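Local atomic coordinates of internalin (Listeria monocytogenes serotype 4b, PDB entry 4FMZ), a protein that probably takes part in the adhesion of the bacterium to host cells or their invasion, through a curved leucine-rich-repeat domain suited to binding a partner. Residues T252-D257 with S274-D279; F293-Q298 with T315-Q320; T212-V217 with N231-L236; S287-L292 with G308-L313. One frame throughout, in Å; residues are numbered along the deposited sequence.

Interaction 1. Residues T252-D257 with S274-D279. With EDO (1,2-ethanediol), chain H.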
loop_
_atom_site.group_PDB
_atom_site.type_symbol
_atom_site.label_atom_id
_atom_site.label_comp_id
_atom_site.label_asym_id
_atom_site.label_seq_id
_atom_site.Cartn_x
_atom_site.Cartn_y
_atom_site.Cartn_z
ATOM N N THR A 252 19.034 -4.309 -4.448
ATOM C CA THR A 252 18.794 -5.229 -5.574
ATOM C C THR A 252 18.454 -4.435 -6.892
ATOM O O THR A 252 17.437 -4.664 -7.567
ATOM C CB THR A 252 17.734 -6.290 -5.196
ATOM O OG1 THR A 252 17.964 -6.707 -3.845
ATOM C CG2 THR A 252 17.780 -7.509 -6.100
ATOM N N ASN A 253 19.326 -3.494 -7.229
ATOM C CA ASN A 253 19.210 -2.712 -8.457
ATOM C C ASN A 253 20.551 -2.801 -9.210
ATOM O O ASN A 253 21.305 -3.743 -8.964
ATOM C CB ASN A 253 18.786 -1.269 -8.145
ATOM C CG ASN A 253 17.298 -1.135 -8.030
ATOM O OD1 ASN A 253 16.587 -1.213 -9.020
ATOM N ND2 ASN A 253 16.790 -0.949 -6.822
ATOM N N GLN A 254 20.839 -1.853 -10.123
ATOM C CA GLN A 254 22.086 -1.849 -10.895
ATOM C C GLN A 254 22.839 -0.529 -10.665
ATOM O O GLN A 254 23.414 0.030 -11.585
ATOM C CB GLN A 254 21.782 -2.083 -12.389
ATOM C CG GLN A 254 21.329 -3.509 -12.718
ATOM C CD GLN A 254 20.684 -3.630 -14.079
ATOM O OE1 GLN A 254 21.223 -3.191 -15.102
ATOM N NE2 GLN A 254 19.530 -4.277 -14.128
ATOM N N ILE A 255 22.834 -0.035 -9.424
ATOM C CA ILE A 255 23.474 1.226 -9.043
ATOM C C ILE A 255 24.970 1.022 -8.797
ATOM O O ILE A 255 25.345 0.102 -8.067
ATOM C CB ILE A 255 22.761 1.784 -7.773
ATOM C CG1 ILE A 255 21.267 2.079 -8.051
ATOM C CG2 ILE A 255 23.485 3.006 -7.164
ATOM C CD1 ILE A 255 20.400 1.949 -6.809
ATOM N N SER A 256 25.812 1.898 -9.362
ATOM C CA SER A 256 27.257 1.840 -9.117
ATOM C C SER A 256 27.755 3.157 -8.532
ATOM O O SER A 256 28.898 3.237 -8.086
ATOM C CB SER A 256 28.033 1.493 -10.389
ATOM O OG SER A 256 27.768 2.393 -11.446
ATOM N N ASP A 257 26.887 4.177 -8.508
ATOM C CA ASP A 257 27.220 5.518 -8.047
ATOM C C ASP A 257 26.103 6.056 -7.146
ATOM O O ASP A 257 24.941 6.105 -7.561
ATOM C CB ASP A 257 27.436 6.431 -9.290
ATOM C CG ASP A 257 27.855 7.870 -9.054
ATOM O OD1 ASP A 257 27.710 8.354 -7.918
ATOM O OD2 ASP A 257 28.276 8.528 -10.027
ATOM N N SER A 274 23.072 -5.150 -2.378
ATOM C CA SER A 274 22.941 -5.846 -3.671
ATOM C C SER A 274 22.919 -4.856 -4.870
ATOM O O SER A 274 21.984 -4.809 -5.687
ATOM C CB SER A 274 21.711 -6.765 -3.675
ATOM O OG SER A 274 21.855 -7.754 -2.668
ATOM N N ASN A 275 23.982 -4.069 -4.950
ATOM C CA ASN A 275 24.222 -3.138 -6.039
ATOM C C ASN A 275 25.690 -3.313 -6.484
ATOM O O ASN A 275 26.270 -4.382 -6.252
ATOM C CB ASN A 275 23.860 -1.706 -5.632
ATOM C CG ASN A 275 22.376 -1.436 -5.732
ATOM O OD1 ASN A 275 21.822 -1.399 -6.822
ATOM N ND2 ASN A 275 21.687 -1.313 -4.597
ATOM N N GLN A 276 26.267 -2.302 -7.154
ATOM C CA GLN A 276 27.634 -2.377 -7.661
ATOM C C GLN A 276 28.450 -1.162 -7.171
ATOM O O GLN A 276 29.317 -0.665 -7.886
ATOM C CB GLN A 276 27.595 -2.470 -9.207
ATOM C CG GLN A 276 26.974 -3.770 -9.725
ATOM C CD GLN A 276 26.640 -3.735 -11.200
ATOM O OE1 GLN A 276 27.521 -3.576 -12.057
ATOM N NE2 GLN A 276 25.355 -3.930 -11.535
ATOM N N ILE A 277 28.191 -0.712 -5.937
ATOM C CA ILE A 277 28.827 0.475 -5.358
ATOM C C ILE A 277 30.265 0.190 -4.882
ATOM O O ILE A 277 30.495 -0.752 -4.130
ATOM C CB ILE A 277 27.941 1.044 -4.217
ATOM C CG1 ILE A 277 26.557 1.475 -4.771
ATOM C CG2 ILE A 277 28.634 2.213 -3.489
ATOM C CD1 ILE A 277 25.382 1.230 -3.840
ATOM N N SER A 278 31.223 1.036 -5.292
ATOM C CA SER A 278 32.620 0.874 -4.863
ATOM C C SER A 278 33.105 2.120 -4.090
ATOM O O SER A 278 34.165 2.076 -3.485
ATOM C CB SER A 278 33.528 0.579 -6.050
ATOM O OG SER A 278 33.404 1.585 -7.043
ATOM N N ASP A 279 32.334 3.215 -4.103
ATOM C CA ASP A 279 32.713 4.432 -3.378
ATOM C C ASP A 279 31.540 4.979 -2.572
ATOM O O ASP A 279 30.445 5.130 -3.106
ATOM C CB ASP A 279 33.256 5.517 -4.324
ATOM C CG ASP A 279 33.907 6.652 -3.553
ATOM O OD1 ASP A 279 35.102 6.518 -3.191
ATOM O OD2 ASP A 279 33.200 7.616 -3.210
HETATM C C1 EDO H . 19.300 -6.709 -0.691
HETATM O O1 EDO H . 20.643 -6.957 -0.296
HETATM C C2 EDO H . 18.882 -5.296 -0.230
HETATM O O2 EDO H . 19.315 -5.126 1.105
HETATM O O HOH W 1 30.796 3.540 -6.590
#
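Asn275 reaches from 274-279 across to the backbone of 252-257. Its CB rests 3.4 Å from Ile255 O, and CG lies 3.8 Å from Ile255 CB, so the amide has the isoleucine stem beside it. With CG beside its own backbone N (chi1 -81°), the amide lies along the preceding turn. Asn275 OD1 then accepts a fairly straight bond from Ile255 N (3.1 Å, N-H...O angle 162°), the donor standing 33° out of the carbonyl plane, and a weak one from Asn253 N (3.3 Å). The other branch, ND2, passes Ile255 CD1 and donates to Val272 O and Ile250 O. One buried amide thus serves backbone donors and acceptors of two successive turns, which suits asparagine, with both functions on a short stem. In return, Gln276 N donates to Ile255 O over 2.7 Å, almost in line with the carbonyl bond.

Ile255 CG2 and Ile277 CG1 lie 4.2 Å apart, their side chains side by side and pointing the same way, both buried, a place suited to branched hydrocarbon. On the outer side Ser274 OG shares a hydrogen bond with a 1,2-ethanediol probably left from crystallisation. Asn253 repeats the role one turn earlier, its OD1 accepting from Ile233 N; such stacking of equivalent asparagines is the asparagine ladder of leucine-rich repeats.

Interaction 2. Residues F293-Q298 with T315-Q320. With EDO (1,2-ethanediol), chain G; EDO (1,2-ethanediol), chain H.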
loop_
_atom_site.group_PDB
_atom_site.type_symbol
_atom_site.label_atom_id
_atom_site.label_comp_id
_atom_site.label_asym_id
_atom_site.label_seq_id
_atom_site.Cartn_x
_atom_site.Cartn_y
_atom_site.Cartn_z
ATOM N N PHE A 293 22.483 -0.210 4.886
ATOM C CA PHE A 293 22.646 -1.542 4.294
ATOM C C PHE A 293 23.512 -1.424 3.039
ATOM O O PHE A 293 23.078 -0.879 2.016
ATOM C CB PHE A 293 21.282 -2.182 3.997
ATOM C CG PHE A 293 20.415 -2.340 5.230
ATOM C CD1 PHE A 293 19.558 -1.323 5.633
ATOM C CD2 PHE A 293 20.493 -3.481 6.014
ATOM C CE1 PHE A 293 18.785 -1.454 6.791
ATOM C CE2 PHE A 293 19.721 -3.611 7.177
ATOM C CZ PHE A 293 18.864 -2.604 7.550
ATOM N N LEU A 294 24.761 -1.903 3.148
ATOM C CA LEU A 294 25.764 -1.844 2.091
ATOM C C LEU A 294 26.306 -3.228 1.714
ATOM O O LEU A 294 27.285 -3.311 0.979
ATOM C CB LEU A 294 26.925 -0.919 2.514
ATOM C CG LEU A 294 26.707 0.583 2.278
ATOM C CD1 LEU A 294 27.717 1.394 3.058
ATOM C CD2 LEU A 294 26.812 0.935 0.804
ATOM N N ASN A 295 25.668 -4.307 2.201
ATOM C CA ASN A 295 26.034 -5.699 1.902
ATOM C C ASN A 295 25.947 -5.949 0.392
ATOM O O ASN A 295 25.158 -5.290 -0.282
ATOM C CB ASN A 295 25.083 -6.668 2.645
ATOM C CG ASN A 295 23.627 -6.379 2.353
ATOM O OD1 ASN A 295 23.061 -5.384 2.830
ATOM N ND2 ASN A 295 23.042 -7.153 1.447
ATOM N N ASN A 296 26.738 -6.909 -0.128
ATOM C CA ASN A 296 26.718 -7.312 -1.546
ATOM C C ASN A 296 26.952 -6.129 -2.503
ATOM O O ASN A 296 26.170 -5.856 -3.417
ATOM C CB ASN A 296 25.413 -8.054 -1.866
ATOM C CG ASN A 296 25.307 -9.317 -1.057
ATOM O OD1 ASN A 296 24.736 -9.325 0.025
ATOM N ND2 ASN A 296 25.970 -10.374 -1.491
ATOM N N ASN A 297 28.048 -5.428 -2.254
ATOM C CA ASN A 297 28.506 -4.312 -3.073
ATOM C C ASN A 297 29.968 -4.580 -3.391
ATOM O O ASN A 297 30.385 -5.732 -3.292
ATOM C CB ASN A 297 28.245 -2.968 -2.371
ATOM C CG ASN A 297 26.861 -2.474 -2.655
ATOM O OD1 ASN A 297 26.559 -2.100 -3.786
ATOM N ND2 ASN A 297 25.968 -2.523 -1.660
ATOM N N GLN A 298 30.744 -3.561 -3.755
ATOM C CA GLN A 298 32.140 -3.754 -4.129
ATOM C C GLN A 298 33.063 -2.878 -3.258
ATOM O O GLN A 298 34.061 -2.335 -3.743
ATOM C CB GLN A 298 32.313 -3.464 -5.636
ATOM C CG GLN A 298 31.489 -4.425 -6.512
ATOM C CD GLN A 298 31.630 -4.217 -7.994
ATOM O OE1 GLN A 298 32.689 -3.834 -8.498
ATOM N NE2 GLN A 298 30.594 -4.580 -8.732
ATOM N N THR A 315 22.169 0.024 13.024
ATOM C CA THR A 315 22.164 -1.126 12.123
ATOM C C THR A 315 23.149 -0.877 10.980
ATOM O O THR A 315 23.101 0.171 10.328
ATOM C CB THR A 315 20.745 -1.428 11.632
ATOM O OG1 THR A 315 19.948 -1.758 12.766
ATOM C CG2 THR A 315 20.696 -2.583 10.663
ATOM N N LEU A 316 24.044 -1.847 10.742
ATOM C CA LEU A 316 25.016 -1.747 9.661
ATOM C C LEU A 316 25.243 -3.100 9.006
ATOM O O LEU A 316 25.723 -4.036 9.653
ATOM C CB LEU A 316 26.342 -1.151 10.163
ATOM C CG LEU A 316 27.500 -1.092 9.161
ATOM C CD1 LEU A 316 27.212 -0.107 8.000
ATOM C CD2 LEU A 316 28.770 -0.753 9.859
ATOM N N PHE A 317 24.871 -3.203 7.729
ATOM C CA PHE A 317 25.091 -4.422 6.953
ATOM C C PHE A 317 26.222 -4.187 5.959
ATOM O O PHE A 317 26.211 -3.197 5.212
ATOM C CB PHE A 317 23.810 -4.893 6.248
ATOM C CG PHE A 317 22.829 -5.678 7.105
ATOM C CD1 PHE A 317 22.645 -5.370 8.455
ATOM C CD2 PHE A 317 22.039 -6.671 6.546
ATOM C CE1 PHE A 317 21.739 -6.096 9.248
ATOM C CE2 PHE A 317 21.106 -7.370 7.328
ATOM C CZ PHE A 317 20.952 -7.068 8.670
ATOM N N LEU A 318 27.233 -5.067 5.991
ATOM C CA LEU A 318 28.403 -4.949 5.123
ATOM C C LEU A 318 28.880 -6.285 4.582
ATOM O O LEU A 318 29.908 -6.306 3.921
ATOM C CB LEU A 318 29.570 -4.290 5.885
ATOM C CG LEU A 318 29.519 -2.790 6.096
ATOM C CD1 LEU A 318 30.566 -2.367 7.072
ATOM C CD2 LEU A 318 29.680 -2.035 4.783
ATOM N N SER A 319 28.171 -7.395 4.850
ATOM C CA SER A 319 28.653 -8.710 4.403
ATOM C C SER A 319 28.779 -8.805 2.882
ATOM O O SER A 319 28.090 -8.105 2.155
ATOM C CB SER A 319 27.758 -9.829 4.922
ATOM O OG SER A 319 26.493 -9.868 4.285
ATOM N N GLN A 320 29.707 -9.657 2.422
ATOM C CA GLN A 320 29.963 -9.994 1.020
ATOM C C GLN A 320 30.305 -8.772 0.128
ATOM O O GLN A 320 29.732 -8.547 -0.948
ATOM C CB GLN A 320 28.826 -10.840 0.427
ATOM C CG GLN A 320 28.675 -12.186 1.182
ATOM C CD GLN A 320 27.914 -13.237 0.414
ATOM O OE1 GLN A 320 26.922 -12.958 -0.258
ATOM N NE2 GLN A 320 28.307 -14.493 0.581
HETATM C C1 EDO G . 32.206 -6.943 6.338
HETATM O O1 EDO G . 32.076 -7.341 4.976
HETATM C C2 EDO G . 33.301 -7.806 6.976
HETATM O O2 EDO G . 32.985 -9.167 6.717
HETATM C C1 EDO H . 19.300 -6.709 -0.691
HETATM O O1 EDO H . 20.643 -6.957 -0.296
HETATM C C2 EDO H . 18.882 -5.296 -0.230
HETATM O O2 EDO H . 19.315 -5.126 1.105
HETATM O O HOH W 2 28.655 -9.653 -3.083
#
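Phe293 and Phe317 form a bridge between neighbouring parallel strands of the leucine-rich-repeat solenoid, at the point where 315-317 follows 291-293. Both side chains stand on the same face of the strands, and the rings make an edge-to-face (T-shaped) pair with centroids 4.8 Å apart and planes at 69°. The edge belongs to Phe293, whose CG lies beside its backbone N (chi1 -59°), a setting that goes with this edge-on approach: CE2 hangs 3.5 Å above the plane of Phe317, over the ring centre, and Phe293 CD2 lies 3.4 Å from Phe317 CG. Phe293 CZ reaches on to Thr315 CG2. On the interior side Leu294 CB packs against Leu318 CD2 at 3.7 Å, and Ile307 of helix 304-308 touches both leucines.

Backbone bonds tie the two segments together: Leu294 N donates to Phe317 O (2.8 Å), and Asn296 N to Ser319 O. Farther along, Asn296 ND2 gives a bond to Gln320 OE1 (3.0 Å, N-H...O angle 153°), the acceptor lying near the plane of the Asn296 amide. Asn295 ND2 donates in plane to a lone pair of Asn296 OD1, which helps to fix the rotation of both asparagines.

The chemistry therefore changes along the contact. The C-H edge of Phe293 against the pi face of Phe317 is a weakly electrostatic, dispersive contact that needs no hydrogen-bonding group, whereas the loop amides share hydrogen bonds with each other and, weakly at Asn296 ND2, with water.

Interaction 3. Residues T212-V217 with N231-L236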
loop_
_atom_site.group_PDB
_atom_site.type_symbol
_atom_site.label_atom_id
_atom_site.label_comp_id
_atom_site.label_asym_id
_atom_site.label_seq_id
_atom_site.Cartn_x
_atom_site.Cartn_y
_atom_site.Cartn_z
ATOM N N THR A 212 13.461 0.935 -14.918
ATOM C CA THR A 212 14.842 1.263 -15.301
ATOM C C THR A 212 15.190 2.733 -15.043
ATOM O O THR A 212 16.374 3.076 -14.986
ATOM C CB THR A 212 15.086 0.949 -16.804
ATOM O OG1 THR A 212 14.140 1.663 -17.603
ATOM C CG2 THR A 212 14.997 -0.530 -17.123
ATOM N N ASP A 213 14.173 3.608 -14.986
ATOM C CA ASP A 213 14.358 5.049 -14.886
ATOM C C ASP A 213 13.459 5.676 -13.813
ATOM O O ASP A 213 12.237 5.533 -13.869
ATOM C CB ASP A 213 14.067 5.666 -16.270
ATOM C CG ASP A 213 14.244 7.168 -16.440
ATOM O OD1 ASP A 213 14.713 7.828 -15.490
ATOM O OD2 ASP A 213 13.935 7.675 -17.536
ATOM N N ILE A 214 14.077 6.418 -12.867
ATOM C CA ILE A 214 13.344 7.097 -11.803
ATOM C C ILE A 214 13.317 8.635 -11.992
ATOM O O ILE A 214 13.044 9.349 -11.028
ATOM C CB ILE A 214 13.833 6.694 -10.385
ATOM C CG1 ILE A 214 15.367 6.862 -10.207
ATOM C CG2 ILE A 214 13.348 5.286 -10.038
ATOM C CD1 ILE A 214 15.837 6.975 -8.748
ATOM N N THR A 215 13.513 9.135 -13.239
ATOM C CA THR A 215 13.423 10.567 -13.552
ATOM C C THR A 215 12.099 11.195 -12.992
ATOM O O THR A 215 12.210 12.233 -12.327
ATOM C CB THR A 215 13.570 10.805 -15.067
ATOM O OG1 THR A 215 14.903 10.455 -15.435
ATOM C CG2 THR A 215 13.306 12.242 -15.479
ATOM N N PRO A 216 10.881 10.581 -13.138
ATOM C CA PRO A 216 9.662 11.234 -12.602
ATOM C C PRO A 216 9.674 11.508 -11.095
ATOM O O PRO A 216 8.969 12.413 -10.651
ATOM C CB PRO A 216 8.544 10.246 -12.948
ATOM C CG PRO A 216 9.235 8.970 -13.216
ATOM C CD PRO A 216 10.509 9.359 -13.883
ATOM N N VAL A 217 10.485 10.771 -10.322
ATOM C CA VAL A 217 10.567 10.904 -8.860
ATOM C C VAL A 217 11.145 12.304 -8.477
ATOM O O VAL A 217 10.788 12.824 -7.418
ATOM C CB VAL A 217 11.351 9.717 -8.221
ATOM C CG1 VAL A 217 11.449 9.854 -6.710
ATOM C CG2 VAL A 217 10.705 8.381 -8.590
ATOM N N ASN A 231 14.481 -3.709 -8.881
ATOM C CA ASN A 231 14.120 -3.064 -10.125
ATOM C C ASN A 231 15.384 -3.075 -10.989
ATOM O O ASN A 231 16.295 -3.868 -10.715
ATOM C CB ASN A 231 13.548 -1.670 -9.872
ATOM C CG ASN A 231 12.088 -1.723 -9.512
ATOM O OD1 ASN A 231 11.251 -2.025 -10.349
ATOM N ND2 ASN A 231 11.754 -1.496 -8.256
ATOM N N LYS A 232 15.446 -2.242 -12.018
ATOM C CA LYS A 232 16.615 -2.186 -12.910
ATOM C C LYS A 232 17.176 -0.758 -12.932
ATOM O O LYS A 232 17.601 -0.269 -13.973
ATOM C CB LYS A 232 16.207 -2.667 -14.325
ATOM C CG LYS A 232 15.762 -4.139 -14.382
ATOM C CD LYS A 232 15.440 -4.606 -15.806
ATOM C CE LYS A 232 14.075 -4.220 -16.322
ATOM N NZ LYS A 232 13.851 -4.692 -17.716
ATOM N N ILE A 233 17.181 -0.089 -11.770
ATOM C CA ILE A 233 17.642 1.297 -11.659
ATOM C C ILE A 233 19.178 1.368 -11.629
ATOM O O ILE A 233 19.840 0.624 -10.894
ATOM C CB ILE A 233 17.015 1.984 -10.416
ATOM C CG1 ILE A 233 15.464 1.967 -10.495
ATOM C CG2 ILE A 233 17.538 3.421 -10.244
ATOM C CD1 ILE A 233 14.781 1.976 -9.156
ATOM N N THR A 234 19.728 2.315 -12.400
ATOM C CA THR A 234 21.167 2.551 -12.460
ATOM C C THR A 234 21.490 3.956 -11.950
ATOM O O THR A 234 22.449 4.125 -11.202
ATOM C CB THR A 234 21.706 2.350 -13.895
ATOM O OG1 THR A 234 20.987 3.207 -14.786
ATOM C CG2 THR A 234 21.563 0.926 -14.382
ATOM N N ASP A 235 20.674 4.958 -12.352
ATOM C CA ASP A 235 20.898 6.370 -12.078
ATOM C C ASP A 235 20.027 6.914 -10.950
ATOM O O ASP A 235 18.802 6.956 -11.065
ATOM C CB ASP A 235 20.692 7.188 -13.372
ATOM C CG ASP A 235 21.001 8.668 -13.258
ATOM O OD1 ASP A 235 21.675 9.065 -12.285
ATOM O OD2 ASP A 235 20.571 9.430 -14.144
ATOM N N LEU A 236 20.696 7.415 -9.898
ATOM C CA LEU A 236 20.079 7.998 -8.708
ATOM C C LEU A 236 19.989 9.525 -8.749
ATOM O O LEU A 236 19.385 10.094 -7.843
ATOM C CB LEU A 236 20.852 7.587 -7.437
ATOM C CG LEU A 236 20.826 6.121 -7.021
ATOM C CD1 LEU A 236 21.460 5.943 -5.663
ATOM C CD2 LEU A 236 19.405 5.585 -6.990
HETATM O O HOH W 3 18.342 4.365 -13.838
HETATM O O HOH W 4 17.002 6.918 -13.181
#
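Asp213 OD1, placed between Thr212 and Ile214 that meet the next turn, is gripped twice by Thr215. Thr215 OG1 donates to the syn lone pair of Asp213 OD1 at 2.6 Å, and Thr215 N to the same Asp213 OD1 at 2.9 Å, from 47° out of the carboxylate plane. This is an Asx turn, and a short acidic side chain followed two places on by threonine suits it well.

Across the contact there is no direct hydrogen bond; water does the joining. One molecule donates to Thr212 O and accepts from Asp235 N (2.8 Å). A second accepts from Ile214 N and donates to Asp235 O (2.8 Å). Ile214 crosses Ile233 at about a right angle. Its CG1 lies between backbone N and carbonyl carbon (chi1 53°) and CG2 beside N, which turns Ile214 CG2 to Ile233 CD1 at 3.7 Å; Ile214 CG1 also packs against the carbonyl oxygen Asp235 O at 3.5 Å. At the exposed end Thr212 CG2 lies against Lys232 CB (3.7 Å), so the lysine's aliphatic stem does the packing.

Residues 212-217 lie in the loop between strands 203-205 and 225-227 of the leucine-rich-repeat solenoid, and 231-236 in that between 225-227 and 247-249; on the far side Ile233 N bonds to Asn253 OD1 of the following turn.

Interaction 4. Residues S287-L292 with G308-L313. With EDO (1,2-ethanediol), chain F.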
loop_
_atom_site.group_PDB
_atom_site.type_symbol
_atom_site.label_atom_id
_atom_site.label_comp_id
_atom_site.label_asym_id
_atom_site.label_seq_id
_atom_site.Cartn_x
_atom_site.Cartn_y
_atom_site.Cartn_z
ATOM N N SER A 287 25.485 12.162 8.512
ATOM C CA SER A 287 25.740 11.843 9.926
ATOM C C SER A 287 24.465 11.471 10.735
ATOM O O SER A 287 24.590 10.841 11.788
ATOM C CB SER A 287 26.470 13.000 10.611
ATOM O OG SER A 287 25.850 14.260 10.388
ATOM N N GLN A 288 23.266 11.800 10.231
ATOM C CA GLN A 288 21.998 11.511 10.905
ATOM C C GLN A 288 21.507 10.043 10.672
ATOM O O GLN A 288 20.553 9.616 11.329
ATOM C CB GLN A 288 20.924 12.536 10.450
ATOM C CG GLN A 288 19.773 12.773 11.441
ATOM C CD GLN A 288 20.081 13.668 12.633
ATOM O OE1 GLN A 288 21.208 13.736 13.150
ATOM N NE2 GLN A 288 19.049 14.332 13.140
ATOM N N LEU A 289 22.158 9.279 9.769
ATOM C CA LEU A 289 21.804 7.884 9.455
ATOM C C LEU A 289 21.774 6.960 10.697
ATOM O O LEU A 289 22.678 7.032 11.527
ATOM C CB LEU A 289 22.801 7.292 8.438
ATOM C CG LEU A 289 22.557 7.584 6.956
ATOM C CD1 LEU A 289 23.809 7.234 6.122
ATOM C CD2 LEU A 289 21.310 6.847 6.436
ATOM N N ASN A 290 20.734 6.103 10.813
ATOM C CA ASN A 290 20.605 5.117 11.897
ATOM C C ASN A 290 20.766 3.700 11.356
ATOM O O ASN A 290 21.182 2.808 12.089
ATOM C CB ASN A 290 19.239 5.234 12.623
ATOM C CG ASN A 290 19.009 6.535 13.363
ATOM O OD1 ASN A 290 17.908 7.088 13.344
ATOM N ND2 ASN A 290 20.021 7.040 14.063
ATOM N N SER A 291 20.366 3.481 10.092
ATOM C CA SER A 291 20.403 2.164 9.462
ATOM C C SER A 291 20.986 2.284 8.083
ATOM O O SER A 291 20.521 3.095 7.266
ATOM C CB SER A 291 19.007 1.550 9.404
ATOM O OG SER A 291 18.379 1.622 10.673
ATOM N N LEU A 292 22.022 1.483 7.830
ATOM C CA LEU A 292 22.747 1.511 6.568
ATOM C C LEU A 292 22.994 0.107 6.083
ATOM O O LEU A 292 23.629 -0.687 6.780
ATOM C CB LEU A 292 24.071 2.284 6.752
ATOM C CG LEU A 292 25.049 2.395 5.576
ATOM C CD1 LEU A 292 24.416 3.102 4.371
ATOM C CD2 LEU A 292 26.264 3.160 5.997
ATOM N N GLY A 308 32.885 4.562 9.867
ATOM C CA GLY A 308 33.249 4.764 11.266
ATOM C C GLY A 308 32.841 6.108 11.844
ATOM O O GLY A 308 32.665 6.216 13.058
ATOM N N GLY A 309 32.674 7.120 10.978
ATOM C CA GLY A 309 32.242 8.460 11.365
ATOM C C GLY A 309 30.747 8.591 11.601
ATOM O O GLY A 309 30.310 9.536 12.263
ATOM N N LEU A 310 29.945 7.640 11.070
ATOM C CA LEU A 310 28.485 7.636 11.196
ATOM C C LEU A 310 28.083 7.036 12.553
ATOM O O LEU A 310 27.518 5.941 12.624
ATOM C CB LEU A 310 27.846 6.862 10.015
ATOM C CG LEU A 310 28.229 7.336 8.610
ATOM C CD1 LEU A 310 27.890 6.291 7.561
ATOM C CD2 LEU A 310 27.587 8.657 8.298
ATOM N N THR A 311 28.347 7.794 13.627
ATOM C CA THR A 311 28.182 7.373 15.023
ATOM C C THR A 311 26.724 7.193 15.488
ATOM O O THR A 311 26.523 6.611 16.561
ATOM C CB THR A 311 28.961 8.300 15.960
ATOM O OG1 THR A 311 28.618 9.653 15.681
ATOM C CG2 THR A 311 30.479 8.107 15.837
ATOM N N ASN A 312 25.713 7.605 14.695
ATOM C CA ASN A 312 24.316 7.374 15.094
ATOM C C ASN A 312 23.766 6.067 14.501
ATOM O O ASN A 312 22.597 5.752 14.711
ATOM C CB ASN A 312 23.398 8.546 14.740
ATOM C CG ASN A 312 23.831 9.887 15.268
ATOM O OD1 ASN A 312 23.776 10.863 14.544
ATOM N ND2 ASN A 312 24.256 9.989 16.528
ATOM N N LEU A 313 24.617 5.281 13.812
ATOM C CA LEU A 313 24.214 3.994 13.243
ATOM C C LEU A 313 23.908 2.984 14.330
ATOM O O LEU A 313 24.703 2.821 15.261
ATOM C CB LEU A 313 25.310 3.405 12.317
ATOM C CG LEU A 313 25.501 4.021 10.923
ATOM C CD1 LEU A 313 26.630 3.315 10.191
ATOM C CD2 LEU A 313 24.235 3.954 10.088
HETATM C C1 EDO F . 15.707 3.430 10.730
HETATM O O1 EDO F . 15.194 2.572 11.747
HETATM C C2 EDO F . 15.072 4.838 10.819
HETATM O O2 EDO F . 15.468 5.498 12.015
HETATM O O HOH W 5 25.205 8.332 11.875
#
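Leu289 and Leu292 meet Leu310 and Leu313 in the hydrophobic interior of a leucine-rich repeat, where the approach to strand 291-293 stacks on the approach to strand 315-317. This is the tight side. Leu313 CD2 lies 3.7 Å from Leu292 CB and 4.0 Å from Leu289 CB, so a single methyl sits against two leucine stems. Leu313 CG stands beside its own backbone N (chi1 -75°), which brings that methyl back over the chain of 287-292. Leu310 CD1 touches Leu292 CD2 at 3.9 Å, the two side chains crossing at about a right angle. Leucine suits these sites because its forked end can face two neighbours at once; Leu270 of the preceding strand covers Leu289 and Leu292 from the other direction.

The outer side is polar, and looser at the exposed Ser287 and Gln288. A type I turn from Leu310 to Leu313, closed by Leu313 N bonding to Leu310 O, carries the chain round past exposed Asn312. A water forms a fixed bridge between the polar backbones: it donates to Ser287 O (2.6 Å) and Leu289 O (2.9 Å), and accepts from Asn312 N (3.0 Å), so two carbonyls and an amide that do not reach each other are served together. Between the two regions stands Asn290. Its OD1 accepts from Lys268 NZ, and Asn290 ND2 donates to Asn312 O (3.0 Å, N-H...O angle 161°), with that oxygen lying near the plane of the Asn290 amide while ND2 stands 40° out of the plane of the Asn312 carbonyl, off its lone pairs.

All four contacts lie in the C-terminal half of one leucine-rich-repeat solenoid and join adjacent turns. Along the chain interaction 3 comes first, then interaction 1, while the segments of interactions 2 and 4 alternate. Centres of interactions 3 and 1 are 13 Å apart, those of 1 and 2 are 11 Å apart, and the contacts of each pair touch; interactions 3 and 4, 25 Å apart between centres, do not. Interactions 2 and 4 share the neighbouring strands 291-293 and 315-317, which probably bond twice, Leu292 N to Thr315 O and Phe317 N to Leu292 O. Each turn is thus bonded to the next, building a continuous curved scaffold whose strand face probably serves for recognition.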